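PDB 6ZMQ: cytochrome C-type biogenesis protein ccmF from Thermus thermophilus, which acts as a membrane-bound heme lyase in cytochrome c maturation, binding heme b and probably helping to join heme to apocytochrome c. Local coordinates for residues Gly457-Ala462 / Gln524-Glu529; Tyr603-Asp608 / Leu621-Leu626; Ala70-Leu75 / Ile114-Leu119. One frame throughout, in Å; residues are numbered along the deposited sequence.

Contact 1 (Gly457-Ala462 / Gln524-Glu529); sequences GYTLGA and QTYRLE. With LMT (dodecyl-beta-D-maltoside), chain D; LMT (dodecyl-beta-D-maltoside), chain C.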
loop_
_atom_site.group_PDB
_atom_site.type_symbol
_atom_site.label_atom_id
_atom_site.label_comp_id
_atom_site.label_asym_id
_atom_site.label_seq_id
_atom_site.Cartn_x
_atom_site.Cartn_y
_atom_site.Cartn_z
ATOM N N GLY A 457 -6.756 30.975 16.481
ATOM C CA GLY A 457 -7.870 30.630 15.614
ATOM C C GLY A 457 -8.398 29.207 15.673
ATOM O O GLY A 457 -9.567 28.982 15.347
ATOM N N TYR A 458 -7.552 28.260 16.097
ATOM C CA TYR A 458 -7.744 26.845 15.790
ATOM C C TYR A 458 -8.954 26.236 16.496
ATOM O O TYR A 458 -9.041 26.226 17.728
ATOM C CB TYR A 458 -6.470 26.061 16.109
ATOM C CG TYR A 458 -5.225 26.749 15.595
ATOM C CD1 TYR A 458 -5.123 27.152 14.257
ATOM C CD2 TYR A 458 -4.150 26.999 16.442
ATOM C CE1 TYR A 458 -3.988 27.797 13.790
ATOM C CE2 TYR A 458 -3.016 27.635 15.984
ATOM C CZ TYR A 458 -2.940 28.029 14.662
ATOM O OH TYR A 458 -1.800 28.655 14.218
ATOM N N THR A 459 -9.886 25.734 15.681
ATOM C CA THR A 459 -11.098 25.054 16.123
ATOM C C THR A 459 -10.732 23.761 16.848
ATOM O O THR A 459 -9.626 23.230 16.686
ATOM C CB THR A 459 -11.995 24.754 14.917
ATOM O OG1 THR A 459 -11.859 25.805 13.957
ATOM C CG2 THR A 459 -13.474 24.678 15.314
ATOM N N LEU A 460 -11.696 23.245 17.637
ATOM C CA LEU A 460 -11.425 22.230 18.662
ATOM C C LEU A 460 -10.939 20.919 18.046
ATOM O O LEU A 460 -10.158 20.187 18.663
ATOM C CB LEU A 460 -12.662 22.017 19.542
ATOM C CG LEU A 460 -12.411 21.252 20.850
ATOM C CD1 LEU A 460 -11.613 22.125 21.811
ATOM C CD2 LEU A 460 -13.692 20.787 21.521
ATOM N N GLY A 461 -11.350 20.643 16.806
ATOM C CA GLY A 461 -10.672 19.684 15.951
ATOM C C GLY A 461 -9.184 19.928 15.751
ATOM O O GLY A 461 -8.372 19.069 16.110
ATOM N N ALA A 462 -8.814 21.094 15.204
ATOM C CA ALA A 462 -7.409 21.388 14.911
ATOM C C ALA A 462 -6.585 21.584 16.184
ATOM O O ALA A 462 -5.446 21.105 16.279
ATOM C CB ALA A 462 -7.312 22.622 14.014
ATOM N N GLN A 524 -7.324 19.103 6.495
ATOM C CA GLN A 524 -8.748 18.828 6.325
ATOM C C GLN A 524 -9.606 19.986 6.817
ATOM O O GLN A 524 -10.621 20.325 6.195
ATOM C CB GLN A 524 -9.122 17.539 7.060
ATOM C CG GLN A 524 -8.904 16.255 6.259
ATOM C CD GLN A 524 -9.660 16.240 4.941
ATOM O OE1 GLN A 524 -10.823 16.638 4.870
ATOM N NE2 GLN A 524 -8.996 15.777 3.887
ATOM N N THR A 525 -9.243 20.576 7.960
ATOM C CA THR A 525 -10.007 21.704 8.483
ATOM C C THR A 525 -9.824 22.949 7.622
ATOM O O THR A 525 -10.801 23.589 7.212
ATOM C CB THR A 525 -9.609 21.996 9.935
ATOM O OG1 THR A 525 -8.204 21.778 10.116
ATOM C CG2 THR A 525 -10.388 21.115 10.903
ATOM N N TYR A 526 -8.575 23.315 7.352
ATOM C CA TYR A 526 -8.231 24.681 6.959
ATOM C C TYR A 526 -7.870 24.799 5.483
ATOM O O TYR A 526 -6.771 25.208 5.129
ATOM C CB TYR A 526 -7.086 25.181 7.823
ATOM C CG TYR A 526 -7.566 25.542 9.174
ATOM C CD1 TYR A 526 -8.751 26.249 9.309
ATOM C CD2 TYR A 526 -6.841 25.216 10.314
ATOM C CE1 TYR A 526 -9.223 26.600 10.524
ATOM C CE2 TYR A 526 -7.314 25.565 11.560
ATOM C CZ TYR A 526 -8.511 26.264 11.645
ATOM O OH TYR A 526 -9.050 26.645 12.837
ATOM N N ARG A 527 -8.825 24.534 4.605
ATOM C CA ARG A 527 -8.480 24.603 3.195
ATOM C C ARG A 527 -9.498 25.433 2.429
ATOM O O ARG A 527 -10.702 25.376 2.702
ATOM C CB ARG A 527 -8.295 23.196 2.619
ATOM C CG ARG A 527 -9.453 22.472 1.988
ATOM C CD ARG A 527 -8.898 21.222 1.338
ATOM N NE ARG A 527 -9.438 20.999 0.008
ATOM C CZ ARG A 527 -8.904 20.171 -0.880
ATOM N NH1 ARG A 527 -9.381 20.121 -2.114
ATOM N NH2 ARG A 527 -7.818 19.473 -0.570
ATOM N N LEU A 528 -8.989 26.267 1.532
ATOM C CA LEU A 528 -9.835 27.111 0.702
ATOM C C LEU A 528 -9.501 26.929 -0.769
ATOM O O LEU A 528 -8.329 26.882 -1.153
ATOM C CB LEU A 528 -9.746 28.609 1.088
ATOM C CG LEU A 528 -8.493 29.484 1.003
ATOM C CD1 LEU A 528 -8.886 30.938 0.980
ATOM C CD2 LEU A 528 -7.676 29.277 2.257
ATOM N N GLU A 529 -10.546 26.842 -1.585
ATOM C CA GLU A 529 -10.414 26.709 -3.027
ATOM C C GLU A 529 -11.072 27.917 -3.672
ATOM O O GLU A 529 -12.051 28.457 -3.146
ATOM C CB GLU A 529 -11.024 25.370 -3.541
ATOM C CG GLU A 529 -12.460 25.375 -4.077
ATOM C CD GLU A 529 -12.989 23.975 -4.353
ATOM O OE1 GLU A 529 -13.340 23.687 -5.515
ATOM O OE2 GLU A 529 -13.051 23.157 -3.410
HETATM C C1B LMT D . -12.787 17.227 -1.597
HETATM C C2B LMT D . -14.200 17.742 -1.171
HETATM C C3B LMT D . -14.728 18.958 -2.003
HETATM C C4B LMT D . -13.709 19.557 -3.011
HETATM C C5B LMT D . -13.135 18.360 -3.787
HETATM C C6B LMT D . -12.256 18.857 -4.928
HETATM O O1B LMT D . -12.637 15.873 -1.233
HETATM O O2B LMT D . -15.062 16.681 -1.275
HETATM O O3B LMT D . -15.259 19.913 -1.183
HETATM O "O4'" LMT D . -14.331 20.424 -3.881
HETATM O O5B LMT D . -12.441 17.400 -2.972
HETATM O O6B LMT D . -13.002 19.608 -5.797
HETATM C "C1'" LMT D . -10.828 13.610 1.909
HETATM C "C2'" LMT D . -12.260 14.180 2.166
HETATM C "C3'" LMT D . -12.921 14.631 0.823
HETATM C "C4'" LMT D . -12.001 15.558 -0.001
HETATM C "C5'" LMT D . -10.754 14.669 -0.244
HETATM C "C6'" LMT D . -9.758 15.177 -1.249
HETATM O "O1'" LMT D . -10.101 13.605 3.077
HETATM O "O2'" LMT D . -13.048 13.203 2.714
HETATM O "O3'" LMT D . -14.120 15.232 1.057
HETATM O "O5'" LMT D . -10.095 14.445 0.994
HETATM O "O6'" LMT D . -9.153 16.250 -0.653
HETATM C C1 LMT D . -10.043 12.380 3.794
HETATM C C2 LMT D . -8.681 12.346 4.434
HETATM C C3 LMT D . -8.578 11.756 5.811
HETATM C C4 LMT D . -8.388 10.260 5.709
HETATM C C5 LMT D . -8.247 9.678 7.085
HETATM C C6 LMT D . -7.294 8.521 7.169
HETATM C C7 LMT D . -5.967 8.865 6.551
HETATM C C8 LMT D . -4.874 8.268 7.366
HETATM C C9 LMT D . -3.880 7.517 6.543
HETATM C C10 LMT D . -2.864 6.920 7.471
HETATM C C11 LMT D . -1.789 6.250 6.682
HETATM C C12 LMT D . -0.470 6.361 7.364
HETATM C C1B LMT C . -13.096 31.565 15.865
HETATM C C2B LMT C . -12.870 30.339 16.801
HETATM C C3B LMT C . -13.213 28.984 16.144
HETATM C C4B LMT C . -14.488 29.093 15.298
HETATM C C5B LMT C . -14.099 30.033 14.151
HETATM C C6B LMT C . -15.324 30.294 13.292
HETATM O O1B LMT C . -11.906 32.304 15.895
HETATM O O2B LMT C . -11.547 30.355 17.147
HETATM O O3B LMT C . -13.276 27.975 17.066
HETATM O "O4'" LMT C . -14.849 27.868 14.787
HETATM O O5B LMT C . -13.430 31.264 14.515
HETATM O O6B LMT C . -15.765 29.110 12.764
HETATM C "C1'" LMT C . -11.631 33.238 19.111
HETATM C "C2'" LMT C . -12.717 34.278 18.752
HETATM C "C3'" LMT C . -13.024 34.164 17.216
HETATM C "C4'" LMT C . -11.838 33.682 16.289
HETATM C "C5'" LMT C . -10.449 33.863 17.029
HETATM C "C6'" LMT C . -9.709 35.155 16.732
HETATM O "O1'" LMT C . -11.378 33.179 20.455
HETATM O "O2'" LMT C . -13.852 34.041 19.483
HETATM O "O3'" LMT C . -13.505 35.352 16.744
HETATM O "O5'" LMT C . -10.408 33.609 18.452
HETATM O "O6'" LMT C . -10.339 35.760 15.672
HETATM C C1 LMT C . -10.974 31.894 20.899
HETATM C C2 LMT C . -10.508 32.061 22.322
HETATM C C3 LMT C . -11.363 31.447 23.389
HETATM C C4 LMT C . -10.592 30.343 24.083
HETATM C C5 LMT C . -10.811 30.410 25.566
HETATM C C6 LMT C . -10.221 29.249 26.301
HETATM C C7 LMT C . -11.214 28.122 26.355
HETATM C C8 LMT C . -11.213 27.537 27.725
HETATM C C9 LMT C . -12.305 26.549 27.969
HETATM C C10 LMT C . -12.742 26.720 29.394
HETATM C C11 LMT C . -14.069 27.402 29.475
HETATM C C12 LMT C . -14.467 27.658 30.892
#
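Tyr526 meets Thr459 through two hydrogen bonds that converge on its phenol oxygen. The backbone N of Thr459 donates to Tyr526 OH over 3.1 Å, with an N-H...O angle of 159°. Thr459 OG1 gives a second bond to Tyr526 OH, also 3.1 Å long. Thr459 stands just before helix 460-484, yet its hydroxyl is spent on the tyrosine and makes no capping bond; Ser463 instead bonds back to the carbonyls of Tyr458 and Thr459. Tyr526, first to leave helical geometry after helix 501-525, carries its CG anti to the carbonyl carbon (chi1 -76°), which sends the ring across to the other segment.

The apolar contacts gather at one ring carbon. Tyr526 CE2 comes to the edge of the Tyr458 ring, 3.8 Å from its CD1, the two side chains crossing at about a right angle. The same CE2 lies 3.8 Å from Ala462 CB, a methyl small enough to admit the ring. Beyond it, Thr525 OG1 is 4.1 Å from Ala462 CB and is hydrogen-bonded to Ala521 O one turn back in its own helix.

Two dodecyl maltoside headgroups flank the segments. Sugar hydroxyl O2B of the chain C detergent bonds to Gly457 O over 3.0 Å, while O4' of the chain D molecule donates to Glu529 OE2 over 3.1 Å. A bound phosphatidylethanolamine also touches Gly461, Gln524 and Thr525.

Tyrosine suits this boundary because its ring packs on carbon while its hydroxyl oxygen accepts the backbone N-H of Thr459. With sugar headgroups and a lipid close by, the chemistry is consistent with an interfacial layer, where a polar link ties the start of one transmembrane helix to the end of another.

Contact 2 (Tyr603-Asp608 / Leu621-Leu626); sequences YFLLMD and LIVTPL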
loop_
_atom_site.group_PDB
_atom_site.type_symbol
_atom_site.label_atom_id
_atom_site.label_comp_id
_atom_site.label_asym_id
_atom_site.label_seq_id
_atom_site.Cartn_x
_atom_site.Cartn_y
_atom_site.Cartn_z
ATOM N N TYR A 603 3.960 24.991 4.850
ATOM C CA TYR A 603 2.816 25.073 3.941
ATOM C C TYR A 603 3.048 24.347 2.615
ATOM O O TYR A 603 4.132 23.831 2.327
ATOM C CB TYR A 603 2.522 26.547 3.688
ATOM C CG TYR A 603 1.103 26.971 3.557
ATOM C CD1 TYR A 603 0.349 26.606 2.458
ATOM C CD2 TYR A 603 0.528 27.794 4.515
ATOM C CE1 TYR A 603 -0.947 27.030 2.328
ATOM C CE2 TYR A 603 -0.774 28.220 4.398
ATOM C CZ TYR A 603 -1.510 27.836 3.302
ATOM O OH TYR A 603 -2.816 28.267 3.184
ATOM N N PHE A 604 1.984 24.348 1.801
ATOM C CA PHE A 604 1.917 23.861 0.425
ATOM C C PHE A 604 0.837 24.687 -0.266
ATOM O O PHE A 604 -0.220 24.912 0.328
ATOM C CB PHE A 604 1.544 22.373 0.382
ATOM C CG PHE A 604 2.381 21.564 -0.553
ATOM C CD1 PHE A 604 3.751 21.545 -0.405
ATOM C CD2 PHE A 604 1.807 20.799 -1.551
ATOM C CE1 PHE A 604 4.546 20.804 -1.246
ATOM C CE2 PHE A 604 2.592 20.045 -2.404
ATOM C CZ PHE A 604 3.970 20.054 -2.249
ATOM N N LEU A 605 1.081 25.141 -1.497
ATOM C CA LEU A 605 0.085 25.921 -2.239
ATOM C C LEU A 605 -0.124 25.303 -3.618
ATOM O O LEU A 605 0.821 25.246 -4.401
ATOM C CB LEU A 605 0.551 27.379 -2.383
ATOM C CG LEU A 605 0.799 28.250 -1.139
ATOM C CD1 LEU A 605 1.617 29.485 -1.491
ATOM C CD2 LEU A 605 -0.499 28.680 -0.478
ATOM N N LEU A 606 -1.342 24.870 -3.950
ATOM C CA LEU A 606 -1.522 24.085 -5.172
ATOM C C LEU A 606 -2.219 24.897 -6.256
ATOM O O LEU A 606 -3.338 25.388 -6.048
ATOM C CB LEU A 606 -2.290 22.795 -4.881
ATOM C CG LEU A 606 -2.621 21.728 -5.940
ATOM C CD1 LEU A 606 -2.746 20.411 -5.225
ATOM C CD2 LEU A 606 -3.896 21.928 -6.789
ATOM N N MET A 607 -1.601 24.939 -7.443
ATOM C CA MET A 607 -2.038 25.778 -8.553
ATOM C C MET A 607 -2.479 24.909 -9.723
ATOM O O MET A 607 -1.702 24.068 -10.212
ATOM C CB MET A 607 -0.921 26.735 -8.959
ATOM C CG MET A 607 -1.078 28.107 -8.344
ATOM S SD MET A 607 0.536 28.750 -7.925
ATOM C CE MET A 607 0.904 27.562 -6.629
ATOM N N ASP A 608 -3.711 25.173 -10.184
ATOM C CA ASP A 608 -4.554 24.373 -11.057
ATOM C C ASP A 608 -5.067 25.198 -12.227
ATOM O O ASP A 608 -5.257 26.413 -12.115
ATOM C CB ASP A 608 -5.761 23.837 -10.272
ATOM C CG ASP A 608 -5.994 22.381 -10.489
ATOM O OD1 ASP A 608 -5.111 21.763 -11.088
ATOM O OD2 ASP A 608 -7.038 21.857 -10.047
ATOM N N LEU A 621 -7.070 27.757 -7.531
ATOM C CA LEU A 621 -5.967 27.809 -6.569
ATOM C C LEU A 621 -6.519 27.313 -5.235
ATOM O O LEU A 621 -7.506 27.863 -4.722
ATOM C CB LEU A 621 -5.363 29.213 -6.490
ATOM C CG LEU A 621 -4.183 29.648 -5.599
ATOM C CD1 LEU A 621 -4.628 30.143 -4.264
ATOM C CD2 LEU A 621 -3.135 28.571 -5.415
ATOM N N ILE A 622 -5.939 26.168 -4.731
ATOM C CA ILE A 622 -6.327 25.648 -3.422
ATOM C C ILE A 622 -5.180 25.859 -2.431
ATOM O O ILE A 622 -3.985 25.822 -2.779
ATOM C CB ILE A 622 -6.816 24.175 -3.511
ATOM C CG1 ILE A 622 -5.714 23.149 -3.752
ATOM C CG2 ILE A 622 -7.794 24.013 -4.659
ATOM C CD1 ILE A 622 -5.211 22.392 -2.523
ATOM N N VAL A 623 -5.565 26.098 -1.175
ATOM C CA VAL A 623 -4.656 26.498 -0.105
ATOM C C VAL A 623 -4.929 25.615 1.109
ATOM O O VAL A 623 -6.060 25.573 1.620
ATOM C CB VAL A 623 -4.812 27.993 0.237
ATOM C CG1 VAL A 623 -4.168 28.317 1.559
ATOM C CG2 VAL A 623 -4.223 28.869 -0.841
ATOM N N THR A 624 -3.904 24.865 1.524
ATOM C CA THR A 624 -3.869 23.843 2.561
ATOM C C THR A 624 -2.620 23.996 3.422
ATOM O O THR A 624 -1.545 24.305 2.899
ATOM C CB THR A 624 -3.838 22.439 1.934
ATOM O OG1 THR A 624 -2.728 22.353 1.029
ATOM C CG2 THR A 624 -5.106 22.106 1.177
ATOM N N PRO A 625 -2.712 23.734 4.728
ATOM C CA PRO A 625 -1.528 23.789 5.592
ATOM C C PRO A 625 -0.908 22.427 5.861
ATOM O O PRO A 625 -1.589 21.398 5.895
ATOM C CB PRO A 625 -2.085 24.383 6.898
ATOM C CG PRO A 625 -3.548 24.741 6.593
ATOM C CD PRO A 625 -3.925 23.751 5.546
ATOM N N LEU A 626 0.420 22.461 6.055
ATOM C CA LEU A 626 1.238 21.361 6.599
ATOM C C LEU A 626 1.177 20.076 5.766
ATOM O O LEU A 626 1.399 18.980 6.281
ATOM C CB LEU A 626 0.855 21.070 8.056
ATOM C CG LEU A 626 1.234 22.152 9.070
ATOM C CD1 LEU A 626 0.132 22.368 10.103
ATOM C CD2 LEU A 626 2.560 21.828 9.743
#
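Leu606 and Ile622 form the apolar centre on one face of the paired strands. Leu606 CB lies 3.6 Å from Ile622 CG1, and Leu606 CD2 approaches the same carbon from further along its branch, at 3.7 Å. Ile622 holds CG1 between its backbone N and carbonyl carbon (chi1 73°), which brings this arm up to the leucine. Tyr246 of helix 224-247 packs on both residues. Phe604, on the same face, is buried against helix 627-644, where it meets Trp631 edge-to-face.

On the reverse face, Leu605 runs alongside Val623, CD2 to CG2 at 3.7 Å, and Met607 likewise lies beside Leu621, its CG 3.6 Å from Leu621 CD2. Branched and flexible aliphatic chains suit these positions, since they fill a sheet face without needing polar partners. The Tyr603 ring also reaches Val623, although its modelled overlap there is too close for its detailed placement to be trusted.

Between the faces, Leu606 and Ile622 make a hydrogen-bonded antiparallel pair: Leu606 N to Ile622 O and Ile622 N to Leu606 O are each 3.0 Å, the latter with an N-H...O angle of 155°. The strands widen locally at Phe604 and Thr624, whose CA atoms stand 6.2 Å apart; the position is a hydrogen-bonded one, yet no backbone bond crosses it. At this polar edge Thr624 OG1 is hydrogen-bonded to Tyr246 OH.

Segments 603-608 and 621-625 run antiparallel, at 165°, within the beta hairpin of strands 603-608 and 617-625, the central pair of a four-stranded sheet whose next strand, 528-534, flanks 617-625.

Contact 3 (Ala70-Leu75 / Ile114-Leu119); sequences AAFLAL and ILLWGL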
loop_
_atom_site.group_PDB
_atom_site.type_symbol
_atom_site.label_atom_id
_atom_site.label_comp_id
_atom_site.label_asym_id
_atom_site.label_seq_id
_atom_site.Cartn_x
_atom_site.Cartn_y
_atom_site.Cartn_z
ATOM N N ALA A 70 10.725 -17.042 -17.167
ATOM C CA ALA A 70 10.747 -17.210 -18.617
ATOM C C ALA A 70 9.561 -16.514 -19.277
ATOM O O ALA A 70 9.706 -15.890 -20.331
ATOM C CB ALA A 70 10.766 -18.700 -18.963
ATOM N N ALA A 71 8.389 -16.570 -18.644
ATOM C CA ALA A 71 7.210 -15.906 -19.204
ATOM C C ALA A 71 7.301 -14.380 -19.102
ATOM O O ALA A 71 6.934 -13.661 -20.047
ATOM C CB ALA A 71 5.954 -16.423 -18.515
ATOM N N PHE A 72 7.784 -13.867 -17.961
ATOM C CA PHE A 72 7.965 -12.418 -17.812
ATOM C C PHE A 72 9.027 -11.875 -18.757
ATOM O O PHE A 72 8.858 -10.799 -19.347
ATOM C CB PHE A 72 8.340 -12.078 -16.377
ATOM C CG PHE A 72 8.418 -10.599 -16.086
ATOM C CD1 PHE A 72 7.269 -9.871 -15.813
ATOM C CD2 PHE A 72 9.650 -9.942 -16.052
ATOM C CE1 PHE A 72 7.341 -8.512 -15.532
ATOM C CE2 PHE A 72 9.728 -8.586 -15.779
ATOM C CZ PHE A 72 8.573 -7.871 -15.517
ATOM N N LEU A 73 10.148 -12.585 -18.879
ATOM C CA LEU A 73 11.190 -12.139 -19.789
ATOM C C LEU A 73 10.781 -12.328 -21.246
ATOM O O LEU A 73 11.290 -11.618 -22.113
ATOM C CB LEU A 73 12.501 -12.860 -19.471
ATOM C CG LEU A 73 13.299 -12.405 -18.235
ATOM C CD1 LEU A 73 14.777 -12.716 -18.419
ATOM C CD2 LEU A 73 13.105 -10.922 -17.902
ATOM N N ALA A 74 9.848 -13.246 -21.530
ATOM C CA ALA A 74 9.231 -13.309 -22.855
ATOM C C ALA A 74 8.389 -12.072 -23.137
ATOM O O ALA A 74 8.404 -11.555 -24.262
ATOM C CB ALA A 74 8.371 -14.565 -22.976
ATOM N N LEU A 75 7.650 -11.587 -22.131
ATOM C CA LEU A 75 6.877 -10.359 -22.331
ATOM C C LEU A 75 7.779 -9.134 -22.490
ATOM O O LEU A 75 7.499 -8.255 -23.317
ATOM C CB LEU A 75 5.889 -10.160 -21.183
ATOM C CG LEU A 75 4.626 -9.336 -21.483
ATOM C CD1 LEU A 75 4.035 -9.662 -22.873
ATOM C CD2 LEU A 75 3.593 -9.569 -20.398
ATOM N N ILE A 114 -0.807 -9.646 -13.832
ATOM C CA ILE A 114 -0.915 -10.896 -13.083
ATOM C C ILE A 114 0.263 -11.816 -13.394
ATOM O O ILE A 114 0.600 -12.673 -12.569
ATOM C CB ILE A 114 -2.273 -11.608 -13.270
ATOM C CG1 ILE A 114 -2.676 -11.749 -14.728
ATOM C CG2 ILE A 114 -3.368 -10.869 -12.530
ATOM C CD1 ILE A 114 -3.527 -12.967 -15.019
ATOM N N LEU A 115 0.948 -11.622 -14.534
ATOM C CA LEU A 115 2.228 -12.313 -14.738
ATOM C C LEU A 115 3.300 -11.819 -13.756
ATOM O O LEU A 115 4.018 -12.628 -13.158
ATOM C CB LEU A 115 2.700 -12.165 -16.188
ATOM C CG LEU A 115 4.047 -12.778 -16.632
ATOM C CD1 LEU A 115 4.292 -14.191 -16.076
ATOM C CD2 LEU A 115 4.179 -12.789 -18.149
ATOM N N LEU A 116 3.410 -10.501 -13.564
ATOM C CA LEU A 116 4.375 -9.967 -12.595
ATOM C C LEU A 116 3.981 -10.340 -11.163
ATOM O O LEU A 116 4.844 -10.587 -10.310
ATOM C CB LEU A 116 4.498 -8.445 -12.776
ATOM C CG LEU A 116 5.501 -7.532 -12.041
ATOM C CD1 LEU A 116 5.039 -7.031 -10.664
ATOM C CD2 LEU A 116 6.856 -8.240 -11.904
ATOM N N TRP A 117 2.673 -10.424 -10.915
ATOM C CA TRP A 117 2.115 -10.830 -9.631
ATOM C C TRP A 117 2.466 -12.278 -9.301
ATOM O O TRP A 117 2.928 -12.583 -8.191
ATOM C CB TRP A 117 0.602 -10.640 -9.717
ATOM C CG TRP A 117 -0.114 -10.566 -8.455
ATOM C CD1 TRP A 117 0.390 -10.792 -7.219
ATOM C CD2 TRP A 117 -1.495 -10.235 -8.277
ATOM N NE1 TRP A 117 -0.582 -10.622 -6.283
ATOM C CE2 TRP A 117 -1.751 -10.275 -6.900
ATOM C CE3 TRP A 117 -2.536 -9.902 -9.148
ATOM C CZ2 TRP A 117 -3.004 -10.022 -6.367
ATOM C CZ3 TRP A 117 -3.784 -9.631 -8.616
ATOM C CH2 TRP A 117 -4.002 -9.683 -7.233
ATOM N N GLY A 118 2.229 -13.187 -10.254
ATOM C CA GLY A 118 2.605 -14.577 -10.071
ATOM C C GLY A 118 4.102 -14.777 -10.013
ATOM O O GLY A 118 4.576 -15.689 -9.336
ATOM N N LEU A 119 4.869 -13.900 -10.670
ATOM C CA LEU A 119 6.328 -13.961 -10.574
ATOM C C LEU A 119 6.827 -13.591 -9.184
ATOM O O LEU A 119 7.716 -14.259 -8.641
ATOM C CB LEU A 119 6.979 -13.052 -11.618
ATOM C CG LEU A 119 8.499 -13.190 -11.642
ATOM C CD1 LEU A 119 8.878 -13.330 -13.026
ATOM C CD2 LEU A 119 9.266 -11.984 -11.072
#
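Leu115 and Phe72 carry the closely packed part of this helix pair. Leu115 CD1 lies 3.7 Å from Ala71 CB, where only a small methyl projects and the leucine branch can come close to the opposing helix. Its CD2 lies against the Ala71 carbonyl, 3.5 Å from Ala71 O, and the body of the same side chain, at CG, sits by the edge of the Phe72 ring. Leu115 holds CG anti to its own backbone nitrogen (chi1 178°), extending both methyls into this space. Phe72 packs as closely on the next residues: its CE1 meets Leu116 CD2 at 3.7 Å, the ring and the leucine running alongside in the same sense, and its CB touches Leu119 CD1 at 3.6 Å, with the leucine crossing at about a right angle. Were an alanine here in place of Leu115, Ala71 and Leu75 would probably face a gap and the edge of Phe72 would lose a support.

The looser part lies at Leu75, whose CD2 is 4.0 Å from Leu115 CD2, the two leucines passing with their tips headed opposite ways. Exposure differs too: Phe72 and Leu119 are partly exposed, unlike Leu115 and Ala71, and their surface may face lipid. Each helix satisfies its own backbone, as in Leu75 N to Ala71 O at 3.0 Å. With no hydrogen bond across the two segments, they meet by apolar packing, the small Ala71 admitting the larger Leu115.

The segment axes approach to 9.8 Å and run largely antiparallel, at 146°. Helix 20-47 also touches helix 61-81, Val28 on Ala71 and Leu23 on Ala74; helix 110-129 leans through Leu116 on Val191 and Tyr194 of helix 185-213, while Phe163 from a loop touches both Leu75 and Leu115.

Contact 3 comes first along the chain, closing before contact 1 opens, and contact 2 follows last. Contacts 1 and 2 are neighbours, their centres 14 Å apart, and they touch: strand 528-534, which follows closely on the end of helix 501-525, lies beside strand 617-625 in one sheet, with Leu528 O probably hydrogen-bonded to Val623 N at 2.9 Å. Together they join transmembrane helices to the beta region in the C-terminal part of CcmF. Contact 3 lies on the opposite side of the chain's centre, about 48 Å from contact 1 and 41 Å from contact 2 between centres; no atom of it comes nearer than about 28 Å to either, so it joins a separate part of the helical bundle.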